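Local coordinates for Polyphosphate:AMP phosphotransferase (Pseudomonas aeruginosa PAO1, PDB 3CZP), which catalyses the magnesium-dependent transfer of phosphate from inorganic polyphosphate to AMP, making ADP, and converts GMP to GDP less efficiently, at residues Ala285-Leu290 against Arg484-Ala489; Arg297-Val302 against Ala492-Asp497; Val332-Pro337 against Thr361-Ser366; Phe409-Asp414 against Val470-Lys475. All coordinates share one frame; numbering follows the deposited sequence.

Contact 1: residues Ala285-Leu290 against Arg484-Ala489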
loop_
_atom_site.group_PDB
_atom_site.type_symbol
_atom_site.label_atom_id
_atom_site.label_comp_id
_atom_site.label_asym_id
_atom_site.label_seq_id
_atom_site.Cartn_x
_atom_site.Cartn_y
_atom_site.Cartn_z
ATOM N N ALA A 285 -12.560 12.510 -29.383
ATOM C CA ALA A 285 -11.462 12.214 -30.344
ATOM C C ALA A 285 -10.191 13.009 -30.036
ATOM O O ALA A 285 -9.048 12.500 -30.177
ATOM C CB ALA A 285 -11.935 12.497 -31.796
ATOM N N ARG A 286 -10.384 14.269 -29.632
ATOM C CA ARG A 286 -9.268 15.177 -29.344
ATOM C C ARG A 286 -8.557 14.653 -28.108
ATOM O O ARG A 286 -7.340 14.538 -28.105
ATOM C CB ARG A 286 -9.792 16.601 -29.107
ATOM C CG ARG A 286 -8.725 17.670 -28.978
ATOM C CD ARG A 286 -9.383 19.003 -28.799
ATOM N NE ARG A 286 -8.495 20.016 -28.234
ATOM C CZ ARG A 286 -8.921 21.063 -27.532
ATOM N NH1 ARG A 286 -10.213 21.225 -27.262
ATOM N NH2 ARG A 286 -8.057 21.942 -27.060
ATOM N N LEU A 287 -9.323 14.279 -27.084
ATOM C CA LEU A 287 -8.731 13.695 -25.861
ATOM C C LEU A 287 -7.997 12.400 -26.173
ATOM O O LEU A 287 -6.882 12.239 -25.733
ATOM C CB LEU A 287 -9.761 13.437 -24.752
ATOM C CG LEU A 287 -9.186 12.745 -23.478
ATOM C CD1 LEU A 287 -8.144 13.632 -22.824
ATOM C CD2 LEU A 287 -10.251 12.410 -22.498
ATOM N N ALA A 288 -8.599 11.492 -26.935
ATOM C CA ALA A 288 -7.942 10.237 -27.255
ATOM C C ALA A 288 -6.592 10.518 -27.943
ATOM O O ALA A 288 -5.579 9.853 -27.687
ATOM C CB ALA A 288 -8.830 9.416 -28.149
ATOM N N GLY A 289 -6.568 11.516 -28.817
ATOM C CA GLY A 289 -5.357 11.772 -29.591
ATOM C C GLY A 289 -4.285 12.404 -28.740
ATOM O O GLY A 289 -3.104 12.118 -28.902
ATOM N N LEU A 290 -4.691 13.260 -27.802
ATOM C CA LEU A 290 -3.740 13.962 -26.918
ATOM C C LEU A 290 -3.062 13.019 -25.960
ATOM O O LEU A 290 -1.893 13.227 -25.629
ATOM C CB LEU A 290 -4.427 15.084 -26.144
ATOM C CG LEU A 290 -4.780 16.332 -26.973
ATOM C CD1 LEU A 290 -5.822 17.158 -26.251
ATOM C CD2 LEU A 290 -3.544 17.160 -27.254
ATOM N N ARG A 484 -13.578 19.648 -23.002
ATOM C CA ARG A 484 -12.789 20.707 -23.656
ATOM C C ARG A 484 -11.680 21.269 -22.751
ATOM O O ARG A 484 -10.589 21.555 -23.216
ATOM C CB ARG A 484 -13.664 21.827 -24.079
ATOM C CG ARG A 484 -13.006 22.810 -25.023
ATOM C CD ARG A 484 -14.010 23.859 -25.442
ATOM N NE ARG A 484 -14.964 23.421 -26.452
ATOM C CZ ARG A 484 -16.299 23.372 -26.307
ATOM N NH1 ARG A 484 -17.053 23.003 -27.330
ATOM N NH2 ARG A 484 -16.883 23.637 -25.132
ATOM N N THR A 485 -11.990 21.427 -21.467
ATOM C CA THR A 485 -11.032 21.914 -20.494
ATOM C C THR A 485 -9.849 20.980 -20.305
ATOM O O THR A 485 -8.675 21.420 -20.260
ATOM C CB THR A 485 -11.665 22.141 -19.121
ATOM O OG1 THR A 485 -12.771 23.047 -19.222
ATOM C CG2 THR A 485 -10.604 22.717 -18.142
ATOM N N ILE A 486 -10.140 19.709 -20.115
ATOM C CA ILE A 486 -9.094 18.711 -20.058
ATOM C C ILE A 486 -8.173 18.849 -21.269
ATOM O O ILE A 486 -6.981 18.997 -21.109
ATOM C CB ILE A 486 -9.661 17.285 -19.922
ATOM C CG1 ILE A 486 -10.310 17.122 -18.531
ATOM C CG2 ILE A 486 -8.588 16.212 -20.059
ATOM C CD1 ILE A 486 -11.103 15.856 -18.442
ATOM N N ASN A 487 -8.753 18.829 -22.464
ATOM C CA ASN A 487 -8.027 18.942 -23.706
ATOM C C ASN A 487 -7.234 20.237 -23.814
ATOM O O ASN A 487 -6.077 20.206 -24.239
ATOM C CB ASN A 487 -9.006 18.862 -24.908
ATOM C CG ASN A 487 -9.664 17.462 -25.075
ATOM O OD1 ASN A 487 -9.143 16.460 -24.592
ATOM N ND2 ASN A 487 -10.799 17.407 -25.790
ATOM N N ASP A 488 -7.860 21.379 -23.477
ATOM C CA ASP A 488 -7.114 22.678 -23.464
ATOM C C ASP A 488 -5.887 22.582 -22.513
ATOM O O ASP A 488 -4.812 23.096 -22.823
ATOM C CB ASP A 488 -7.985 23.856 -22.978
ATOM C CG ASP A 488 -9.064 24.249 -23.945
ATOM O OD1 ASP A 488 -9.039 23.805 -25.118
ATOM O OD2 ASP A 488 -9.951 25.038 -23.513
ATOM N N ALA A 489 -6.071 21.950 -21.348
ATOM C CA ALA A 489 -4.991 21.828 -20.351
ATOM C C ALA A 489 -3.804 20.960 -20.829
ATOM O O ALA A 489 -2.651 21.310 -20.623
ATOM C CB ALA A 489 -5.532 21.340 -18.981
HETATM O O HOH W 1 -10.696 24.653 -27.264
#
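Arg286 reaches across to helix 475-496 and binds Asp488: its NH2 donates to Asp488 OD1 at 2.9 Å, with an N-H...O angle of 162°. This oxygen, which makes the salt bridge, lies at the edge of the guanidinium, close to its plane. One face of the same group lies on Asn487, whose CB stands 3.4 Å from Arg286 CZ, over the middle of the plane. Arginine suits the place because its aliphatic part can run past the Asn487 amide before the charge begins; CG is anti to the backbone N (chi1 -172°) and the chain stays extended as far as NE. Asn487 points between the helices. Its OD1 abuts the backbone and CB of Leu287, 3.1 Å from Leu287 CA, without a hydrogen bond there, while its ND2 is held by Glu283. Beside it, Leu287 CD1 meets Ile486 CG2 at 3.8 Å, an apolar pair suited to the buried side.

Further out, Glu283 and Glu491 form salt bridges with NH1 and NE of Arg286; with Asp488 they should hold its guanidinium in one orientation. A water donates to Asp488 OD1 as well. The two helix segments run at 32° to each other, their axes 9.5 Å apart at closest approach. Helix 475-496 lies against the sheet through Ile486 on Phe409 of strand 404-412; helix 273-292 packs on it and, through Leu287, on Val320 of helix 313-321.

Contact 2: residues Arg297-Val302 against Ala492-Asp497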
loop_
_atom_site.group_PDB
_atom_site.type_symbol
_atom_site.label_atom_id
_atom_site.label_comp_id
_atom_site.label_asym_id
_atom_site.label_seq_id
_atom_site.Cartn_x
_atom_site.Cartn_y
_atom_site.Cartn_z
ATOM N N ARG A 297 4.040 11.039 -22.501
ATOM C CA ARG A 297 5.018 10.252 -21.708
ATOM C C ARG A 297 5.751 11.040 -20.660
ATOM O O ARG A 297 6.226 10.488 -19.693
ATOM C CB ARG A 297 6.114 9.671 -22.619
ATOM C CG ARG A 297 5.591 8.634 -23.538
ATOM C CD ARG A 297 6.645 8.101 -24.471
ATOM N NE ARG A 297 6.052 6.965 -25.169
ATOM C CZ ARG A 297 5.906 5.756 -24.636
ATOM N NH1 ARG A 297 5.337 4.797 -25.356
ATOM N NH2 ARG A 297 6.361 5.493 -23.406
ATOM N N GLN A 298 5.901 12.326 -20.924
ATOM C CA GLN A 298 6.545 13.260 -20.023
ATOM C C GLN A 298 5.601 13.745 -18.940
ATOM O O GLN A 298 6.006 14.504 -18.064
ATOM C CB GLN A 298 7.038 14.428 -20.867
ATOM C CG GLN A 298 7.300 15.733 -20.152
ATOM C CD GLN A 298 7.967 16.758 -21.062
ATOM O OE1 GLN A 298 8.051 16.555 -22.288
ATOM N NE2 GLN A 298 8.412 17.887 -20.468
ATOM N N HIS A 299 4.360 13.278 -18.965
ATOM C CA HIS A 299 3.310 13.842 -18.159
ATOM C C HIS A 299 2.406 12.793 -17.527
ATOM O O HIS A 299 2.483 11.601 -17.805
ATOM C CB HIS A 299 2.421 14.755 -19.041
ATOM C CG HIS A 299 3.124 15.984 -19.546
ATOM N ND1 HIS A 299 3.462 17.047 -18.725
ATOM C CD2 HIS A 299 3.562 16.312 -20.781
ATOM C CE1 HIS A 299 4.074 17.977 -19.441
ATOM N NE2 HIS A 299 4.154 17.551 -20.689
ATOM N N SER A 300 1.513 13.278 -16.677
ATOM C CA SER A 300 0.343 12.498 -16.337
ATOM C C SER A 300 -0.803 13.492 -16.117
ATOM O O SER A 300 -0.595 14.686 -16.202
ATOM C CB SER A 300 0.624 11.562 -15.143
ATOM O OG SER A 300 1.004 12.336 -14.051
ATOM N N LEU A 301 -2.005 12.977 -15.862
ATOM C CA LEU A 301 -3.178 13.821 -15.743
ATOM C C LEU A 301 -3.875 13.511 -14.442
ATOM O O LEU A 301 -4.007 12.351 -14.077
ATOM C CB LEU A 301 -4.105 13.601 -16.951
ATOM C CG LEU A 301 -5.347 14.457 -17.236
ATOM C CD1 LEU A 301 -4.936 15.880 -17.424
ATOM C CD2 LEU A 301 -6.033 13.937 -18.536
ATOM N N VAL A 302 -4.279 14.570 -13.744
ATOM C CA VAL A 302 -5.227 14.487 -12.604
ATOM C C VAL A 302 -6.410 15.370 -12.880
ATOM O O VAL A 302 -6.249 16.587 -13.077
ATOM C CB VAL A 302 -4.530 14.871 -11.268
ATOM C CG1 VAL A 302 -5.543 14.965 -10.113
ATOM C CG2 VAL A 302 -3.454 13.834 -10.946
ATOM N N ALA A 492 -1.943 22.877 -23.600
ATOM C CA ALA A 492 -1.200 23.940 -22.971
ATOM C C ALA A 492 0.138 23.477 -22.421
ATOM O O ALA A 492 1.173 24.167 -22.606
ATOM C CB ALA A 492 -2.014 24.579 -21.854
ATOM N N ALA A 493 0.085 22.360 -21.691
ATOM C CA ALA A 493 1.235 21.654 -21.181
ATOM C C ALA A 493 2.236 21.347 -22.292
ATOM O O ALA A 493 3.430 21.597 -22.138
ATOM C CB ALA A 493 0.794 20.355 -20.531
ATOM N N TYR A 494 1.767 20.800 -23.412
ATOM C CA TYR A 494 2.698 20.518 -24.524
ATOM C C TYR A 494 3.381 21.778 -25.076
ATOM O O TYR A 494 4.535 21.742 -25.524
ATOM C CB TYR A 494 1.984 19.807 -25.674
ATOM C CG TYR A 494 1.453 18.445 -25.348
ATOM C CD1 TYR A 494 1.844 17.761 -24.181
ATOM C CD2 TYR A 494 0.566 17.818 -26.204
ATOM C CE1 TYR A 494 1.348 16.514 -23.892
ATOM C CE2 TYR A 494 0.069 16.573 -25.917
ATOM C CZ TYR A 494 0.448 15.921 -24.748
ATOM O OH TYR A 494 -0.076 14.666 -24.448
ATOM N N LYS A 495 2.642 22.872 -25.080
ATOM C CA LYS A 495 3.151 24.151 -25.582
ATOM C C LYS A 495 4.209 24.732 -24.648
ATOM O O LYS A 495 5.018 25.544 -25.075
ATOM C CB LYS A 495 2.022 25.148 -25.738
ATOM C CG LYS A 495 1.139 24.948 -26.962
ATOM C CD LYS A 495 -0.034 25.901 -26.876
ATOM C CE LYS A 495 -1.080 25.645 -27.973
ATOM N NZ LYS A 495 -2.162 26.682 -27.964
ATOM N N LYS A 496 4.173 24.325 -23.380
ATOM C CA LYS A 496 5.140 24.727 -22.376
ATOM C C LYS A 496 6.401 23.861 -22.431
ATOM O O LYS A 496 7.479 24.374 -22.199
ATOM C CB LYS A 496 4.472 24.680 -20.997
ATOM C CG LYS A 496 5.267 25.292 -19.836
ATOM C CD LYS A 496 4.409 25.210 -18.528
ATOM C CE LYS A 496 5.204 25.223 -17.200
ATOM N NZ LYS A 496 4.315 24.806 -16.063
ATOM N N ASP A 497 6.258 22.606 -22.781
ATOM C CA ASP A 497 7.389 21.738 -22.905
ATOM C C ASP A 497 8.285 22.163 -24.034
ATOM O O ASP A 497 7.853 22.746 -25.002
ATOM C CB ASP A 497 6.958 20.329 -23.232
ATOM C CG ASP A 497 6.027 19.760 -22.232
ATOM O OD1 ASP A 497 6.077 20.160 -21.081
ATOM O OD2 ASP A 497 5.249 18.919 -22.610
#
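Asp497 OD2 accepts a short, nearly straight hydrogen bond from His299 NE2, 2.6 Å long with an N-H...O angle of 177°. The oxygen offers its syn lone pair, and the donor lies in the imidazole plane; ring and carboxylate are nearly coplanar. At the other ring nitrogen, ND1 bonds to the backbone oxygen of Gly403, so the imidazole is tied on two sides and its rotation is fixed. With both nitrogens facing acceptors, the ring could well carry a positive charge, which would strengthen the pairing with Asp497. Histidine suits the place, being flat enough to slip between neighbours, with two nitrogens on its rim to meet Asp497 and the Gly403 carbonyl.

The methyl of Ala493 covers one face of the imidazole, its CB 4.2 Å from His299 CE1, and CG of Gln298 lies over the opposite face. Beyond it the Gln298 amide stacks on the Asp497 carboxylate, their planes 21° apart, without a hydrogen bond between them. Tyr494 brings CE1 to 3.8 Å from His299 CD2, the rings inclined at 41°, while its hydroxyl is hydrogen-bonded to the carbonyl of Leu290.

This histidine-carboxylate hydrogen bond joins the residue just after helix 475-496 to the chain entering strand 300-307, the central strand of a parallel sheet with the 2-3-1-4-5 order of the P-loop kinase fold.

Contact 3: residues Val332-Pro337 against Thr361-Ser366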
loop_
_atom_site.group_PDB
_atom_site.type_symbol
_atom_site.label_atom_id
_atom_site.label_comp_id
_atom_site.label_asym_id
_atom_site.label_seq_id
_atom_site.Cartn_x
_atom_site.Cartn_y
_atom_site.Cartn_z
ATOM N N VAL A 332 -10.947 7.188 -8.831
ATOM C CA VAL A 332 -10.950 7.058 -7.370
ATOM C C VAL A 332 -12.144 7.801 -6.789
ATOM O O VAL A 332 -12.127 9.014 -6.728
ATOM C CB VAL A 332 -9.717 7.694 -6.744
ATOM C CG1 VAL A 332 -9.696 7.472 -5.182
ATOM C CG2 VAL A 332 -8.474 7.186 -7.456
ATOM N N PRO A 333 -13.172 7.082 -6.371
ATOM C CA PRO A 333 -14.308 7.725 -5.726
ATOM C C PRO A 333 -13.992 7.955 -4.251
ATOM O O PRO A 333 -13.766 7.018 -3.507
ATOM C CB PRO A 333 -15.440 6.733 -5.992
ATOM C CG PRO A 333 -14.775 5.396 -6.065
ATOM C CD PRO A 333 -13.382 5.645 -6.557
ATOM N N ILE A 334 -13.879 9.203 -3.830
ATOM C CA ILE A 334 -13.322 9.465 -2.500
ATOM C C ILE A 334 -14.511 9.437 -1.571
ATOM O O ILE A 334 -15.467 10.108 -1.860
ATOM C CB ILE A 334 -12.597 10.826 -2.449
ATOM C CG1 ILE A 334 -11.261 10.725 -3.228
ATOM C CG2 ILE A 334 -12.431 11.310 -1.037
ATOM C CD1 ILE A 334 -10.247 9.752 -2.672
ATOM N N ALA A 335 -14.428 8.623 -0.508
ATOM C CA ALA A 335 -15.395 8.555 0.576
ATOM C C ALA A 335 -14.702 8.827 1.941
ATOM O O ALA A 335 -13.560 9.282 1.997
ATOM C CB ALA A 335 -16.050 7.135 0.618
ATOM N N ALA A 336 -15.403 8.463 3.017
ATOM C CA ALA A 336 -14.933 8.538 4.401
ATOM C C ALA A 336 -13.593 7.793 4.459
ATOM O O ALA A 336 -13.434 6.751 3.803
ATOM C CB ALA A 336 -16.024 7.901 5.353
ATOM N N PRO A 337 -12.588 8.344 5.173
ATOM C CA PRO A 337 -11.363 7.571 5.226
ATOM C C PRO A 337 -11.443 6.182 5.909
ATOM O O PRO A 337 -12.172 5.995 6.871
ATOM C CB PRO A 337 -10.421 8.477 5.996
ATOM C CG PRO A 337 -11.359 9.333 6.815
ATOM C CD PRO A 337 -12.454 9.613 5.886
ATOM N N THR A 361 -5.578 9.898 -13.573
ATOM C CA THR A 361 -6.377 9.545 -12.386
ATOM C C THR A 361 -7.473 10.585 -12.287
ATOM O O THR A 361 -7.250 11.776 -12.432
ATOM C CB THR A 361 -5.588 9.523 -11.087
ATOM O OG1 THR A 361 -4.514 8.589 -11.195
ATOM C CG2 THR A 361 -6.506 9.173 -9.888
ATOM N N ILE A 362 -8.682 10.099 -12.093
ATOM C CA ILE A 362 -9.848 10.935 -11.924
ATOM C C ILE A 362 -10.323 10.759 -10.444
ATOM O O ILE A 362 -10.510 9.608 -9.962
ATOM C CB ILE A 362 -10.940 10.454 -12.866
ATOM C CG1 ILE A 362 -10.501 10.499 -14.348
ATOM C CG2 ILE A 362 -12.235 11.244 -12.609
ATOM C CD1 ILE A 362 -11.662 10.183 -15.341
ATOM N N PHE A 363 -10.530 11.896 -9.766
ATOM C CA PHE A 363 -10.929 11.945 -8.405
ATOM C C PHE A 363 -12.380 12.408 -8.376
ATOM O O PHE A 363 -12.706 13.555 -8.675
ATOM C CB PHE A 363 -10.029 12.862 -7.584
ATOM C CG PHE A 363 -8.666 12.305 -7.304
ATOM C CD1 PHE A 363 -8.470 11.432 -6.250
ATOM C CD2 PHE A 363 -7.580 12.615 -8.130
ATOM C CE1 PHE A 363 -7.218 10.889 -5.981
ATOM C CE2 PHE A 363 -6.294 12.092 -7.862
ATOM C CZ PHE A 363 -6.124 11.231 -6.786
ATOM N N ASP A 364 -13.248 11.484 -8.045
ATOM C CA ASP A 364 -14.622 11.811 -7.796
ATOM C C ASP A 364 -14.755 12.175 -6.330
ATOM O O ASP A 364 -14.828 11.314 -5.453
ATOM C CB ASP A 364 -15.506 10.642 -8.182
ATOM C CG ASP A 364 -16.994 10.971 -8.087
ATOM O OD1 ASP A 364 -17.384 12.123 -7.749
ATOM O OD2 ASP A 364 -17.789 10.054 -8.343
ATOM N N ARG A 365 -14.762 13.486 -6.090
ATOM C CA ARG A 365 -14.455 14.084 -4.788
ATOM C C ARG A 365 -12.982 13.880 -4.490
ATOM O O ARG A 365 -12.328 13.093 -5.149
ATOM C CB ARG A 365 -15.349 13.554 -3.686
ATOM C CG ARG A 365 -16.798 13.631 -4.047
ATOM C CD ARG A 365 -17.635 13.004 -3.002
ATOM N NE ARG A 365 -17.815 13.914 -1.882
ATOM C CZ ARG A 365 -18.813 13.841 -1.005
ATOM N NH1 ARG A 365 -19.746 12.897 -1.127
ATOM N NH2 ARG A 365 -18.895 14.732 -0.002
ATOM N N SER A 366 -12.433 14.665 -3.589
ATOM C CA SER A 366 -11.001 14.825 -3.577
ATOM C C SER A 366 -10.566 15.356 -2.247
ATOM O O SER A 366 -11.336 15.362 -1.299
ATOM C CB SER A 366 -10.584 15.813 -4.708
ATOM O OG SER A 366 -10.843 17.160 -4.278
HETATM O O HOH W 2 -17.169 9.766 -3.961
#
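The Phe363 ring meets Ile334 at its edge, where CG1 lies 4.2 Å from Phe363 CD1, and one of its faces is covered by the methyl CG2 of Thr361, two residues earlier on the same strand. Trp367 pairs with the ring edge-to-face. Val332 approaches it obliquely, its CB 4.0 Å from Phe363 CD1. With CG2 anti to its carbonyl carbon, Val332 also touches Thr361, the methyls CG2 and CG2 being 3.7 Å apart. The apolar groups of Val332, Ile334 and Phe363, with the Thr361 methyl, suit this buried side of the sheet.

The backbones pair in parallel. Val332 N donates to Ile362 O at 2.7 Å, and Val332 O in turn accepts from Asp364 N. Past the paired strands Ile334 N still bonds to Asp364 O, 2.8 Å away and nearly straight at 176°. A water donates to the carbonyls of Ile334 and Asp364, bridging the two chains.

Pro333 and Asp364 face the other way. Proline fits because Val332 and Ile334 supply the N-H groups that bond to strand 360-364, and its own nitrogen faces away from that strand. Asp364 forms a salt bridge with Arg70 of the second subunit, which also packs on Pro333. Strand 330-333 is outermost within the chain; strand 360-364 separates it from strand 300-307, with helix 313-321 against Ile362 and Asp364 and helix 348-351 beside Ile334.

Contact 4: residues Phe409-Asp414 against Val470-Lys475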
loop_
_atom_site.group_PDB
_atom_site.type_symbol
_atom_site.label_atom_id
_atom_site.label_comp_id
_atom_site.label_asym_id
_atom_site.label_seq_id
_atom_site.Cartn_x
_atom_site.Cartn_y
_atom_site.Cartn_z
ATOM N N PHE A 409 -12.706 20.715 -11.388
ATOM C CA PHE A 409 -14.053 21.102 -11.792
ATOM C C PHE A 409 -14.978 21.272 -10.583
ATOM O O PHE A 409 -15.085 20.387 -9.743
ATOM C CB PHE A 409 -14.655 20.029 -12.742
ATOM C CG PHE A 409 -13.889 19.842 -14.063
ATOM C CD1 PHE A 409 -13.951 20.802 -15.076
ATOM C CD2 PHE A 409 -13.109 18.729 -14.273
ATOM C CE1 PHE A 409 -13.261 20.649 -16.229
ATOM C CE2 PHE A 409 -12.435 18.569 -15.462
ATOM C CZ PHE A 409 -12.506 19.525 -16.431
ATOM N N TRP A 410 -15.690 22.389 -10.538
ATOM C CA TRP A 410 -16.799 22.559 -9.654
ATOM C C TRP A 410 -18.010 22.617 -10.529
ATOM O O TRP A 410 -18.185 23.569 -11.270
ATOM C CB TRP A 410 -16.719 23.854 -8.823
ATOM C CG TRP A 410 -17.955 24.021 -8.047
ATOM C CD1 TRP A 410 -19.058 24.797 -8.376
ATOM C CD2 TRP A 410 -18.320 23.301 -6.859
ATOM N NE1 TRP A 410 -20.065 24.611 -7.427
ATOM C CE2 TRP A 410 -19.640 23.710 -6.496
ATOM C CE3 TRP A 410 -17.668 22.346 -6.073
ATOM C CZ2 TRP A 410 -20.296 23.205 -5.377
ATOM C CZ3 TRP A 410 -18.340 21.840 -4.945
ATOM C CH2 TRP A 410 -19.627 22.259 -4.614
ATOM N N LEU A 411 -18.827 21.578 -10.462
ATOM C CA LEU A 411 -20.061 21.542 -11.235
ATOM C C LEU A 411 -21.153 22.246 -10.439
ATOM O O LEU A 411 -21.571 21.788 -9.368
ATOM C CB LEU A 411 -20.488 20.113 -11.614
ATOM C CG LEU A 411 -19.924 19.584 -12.945
ATOM C CD1 LEU A 411 -18.419 19.589 -12.987
ATOM C CD2 LEU A 411 -20.489 18.144 -13.180
ATOM N N ALA A 412 -21.630 23.352 -10.999
ATOM C CA ALA A 412 -22.586 24.214 -10.314
ATOM C C ALA A 412 -23.991 24.015 -10.895
ATOM O O ALA A 412 -24.174 24.041 -12.108
ATOM C CB ALA A 412 -22.133 25.677 -10.412
ATOM N N ILE A 413 -24.973 23.802 -10.012
ATOM C CA ILE A 413 -26.374 23.797 -10.401
ATOM C C ILE A 413 -27.127 24.677 -9.406
ATOM O O ILE A 413 -26.591 24.968 -8.313
ATOM C CB ILE A 413 -27.041 22.370 -10.459
ATOM C CG1 ILE A 413 -27.091 21.688 -9.104
ATOM C CG2 ILE A 413 -26.405 21.445 -11.530
ATOM C CD1 ILE A 413 -27.606 20.192 -9.178
ATOM N N ASP A 414 -28.348 25.108 -9.757
ATOM C CA ASP A 414 -29.151 25.878 -8.798
ATOM C C ASP A 414 -30.043 24.960 -7.966
ATOM O O ASP A 414 -30.094 23.735 -8.215
ATOM C CB ASP A 414 -29.902 27.043 -9.449
ATOM C CG ASP A 414 -30.837 26.608 -10.561
ATOM O OD1 ASP A 414 -31.430 25.524 -10.420
ATOM O OD2 ASP A 414 -30.972 27.368 -11.567
ATOM N N VAL A 470 -18.068 24.815 -13.766
ATOM C CA VAL A 470 -18.878 24.270 -14.844
ATOM C C VAL A 470 -20.354 24.593 -14.580
ATOM O O VAL A 470 -20.890 24.243 -13.556
ATOM C CB VAL A 470 -18.638 22.750 -14.999
ATOM C CG1 VAL A 470 -19.432 22.199 -16.201
ATOM C CG2 VAL A 470 -17.126 22.445 -15.136
ATOM N N GLU A 471 -20.972 25.327 -15.481
ATOM C CA GLU A 471 -22.419 25.648 -15.415
ATOM C C GLU A 471 -23.129 24.352 -15.783
ATOM O O GLU A 471 -23.087 23.922 -16.937
ATOM C CB GLU A 471 -22.784 26.749 -16.413
ATOM C CG GLU A 471 -22.129 28.116 -16.196
ATOM C CD GLU A 471 -20.692 28.213 -16.728
ATOM O OE1 GLU A 471 -20.094 27.203 -17.163
ATOM O OE2 GLU A 471 -20.164 29.325 -16.679
ATOM N N ALA A 472 -23.723 23.690 -14.797
ATOM C CA ALA A 472 -24.075 22.264 -14.934
ATOM C C ALA A 472 -25.562 21.955 -14.963
ATOM O O ALA A 472 -25.955 20.796 -15.082
ATOM C CB ALA A 472 -23.366 21.459 -13.827
ATOM N N ASN A 473 -26.409 22.987 -14.953
ATOM C CA ASN A 473 -27.849 22.794 -15.075
ATOM C C ASN A 473 -28.250 21.987 -16.332
ATOM O O ASN A 473 -29.259 21.296 -16.309
ATOM C CB ASN A 473 -28.599 24.143 -15.129
ATOM C CG ASN A 473 -28.876 24.746 -13.757
ATOM O OD1 ASN A 473 -28.399 24.251 -12.755
ATOM N ND2 ASN A 473 -29.664 25.861 -13.726
ATOM N N ASP A 474 -27.494 22.179 -17.423
ATOM C CA ASP A 474 -27.647 21.454 -18.680
ATOM C C ASP A 474 -26.499 20.481 -18.775
ATOM O O ASP A 474 -25.339 20.882 -18.935
ATOM C CB ASP A 474 -27.614 22.402 -19.905
ATOM C CG ASP A 474 -27.799 21.650 -21.226
ATOM O OD1 ASP A 474 -28.814 20.955 -21.369
ATOM O OD2 ASP A 474 -26.928 21.714 -22.117
ATOM N N LYS A 475 -26.811 19.203 -18.628
ATOM C CA LYS A 475 -25.815 18.126 -18.695
ATOM C C LYS A 475 -24.957 18.154 -19.955
ATOM O O LYS A 475 -23.758 17.840 -19.910
ATOM C CB LYS A 475 -26.487 16.745 -18.553
ATOM C CG LYS A 475 -26.698 16.289 -17.091
ATOM C CD LYS A 475 -28.043 15.474 -16.921
ATOM C CE LYS A 475 -28.194 14.923 -15.509
ATOM N NZ LYS A 475 -29.170 13.805 -15.447
#
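Asp414 holds its CG between the backbone N and the carbonyl carbon (chi1 58°), while Asn473 has CG anti to its carbonyl carbon (chi1 -84°); these torsions turn carboxylate and amide toward each other, bringing OD2 to ND2. Asn473 ND2 donates to Asp414 OD2 at 2.9 Å, approaching from above the carboxylate plane, and its OD1 accepts from Asp414 N at 3.1 Å on a lone pair in the carbonyl plane. Asparagine suits this post because one amide both gives and takes, gripping the backbone and side chain of a single residue. Asp414 OD1 meanwhile caps Thr417 N, so the asparagine probably helps to position the N-cap of helix 415-427.

Earlier, the strands pair in parallel: Val470 N bonds to Trp410 O, Ala412 N to Val470 O at 2.8 Å, and Ala472 N to Ala412 O at 2.7 Å. On one face Val470 fits between aromatic and aliphatic neighbours, its CG2 3.6 Å from Phe409 CD1 and its CB 3.8 Å from Leu411 CD1. Small Ala472 lets Leu411 and Ile413 close in, Ile413 CG2 lying 3.8 Å from Ala472 CB. Glu471, on the opposite face, forms a salt bridge with Lys481.

Asp474 N-caps helix 475-496 as Asp414 does its own helix. Such strand-to-helix connections at the C-terminal edge of a parallel sheet fit the alpha/beta P-loop fold.

All four contacts belong to the second of the two fused PPK2 domains; the first seems to be catalytically inactive. Contacts 3 and 4, centres about 19 Å apart, join the outer strand pairs of one five-stranded parallel sheet, and contact 2 lies at the start of its central strand, 300-307. Contacts 1 and 2, about 11 Å between centres, share helix 475-496 and touch through Leu290 and Tyr494. Along the chain their segments alternate, while contacts 3 and 4 follow one another within the stretch of chain spanned by contacts 1 and 2. Thus the C-terminal helix returns to the beginning of the domain and closes it, and contact 3 also reaches the second subunit of the homodimer.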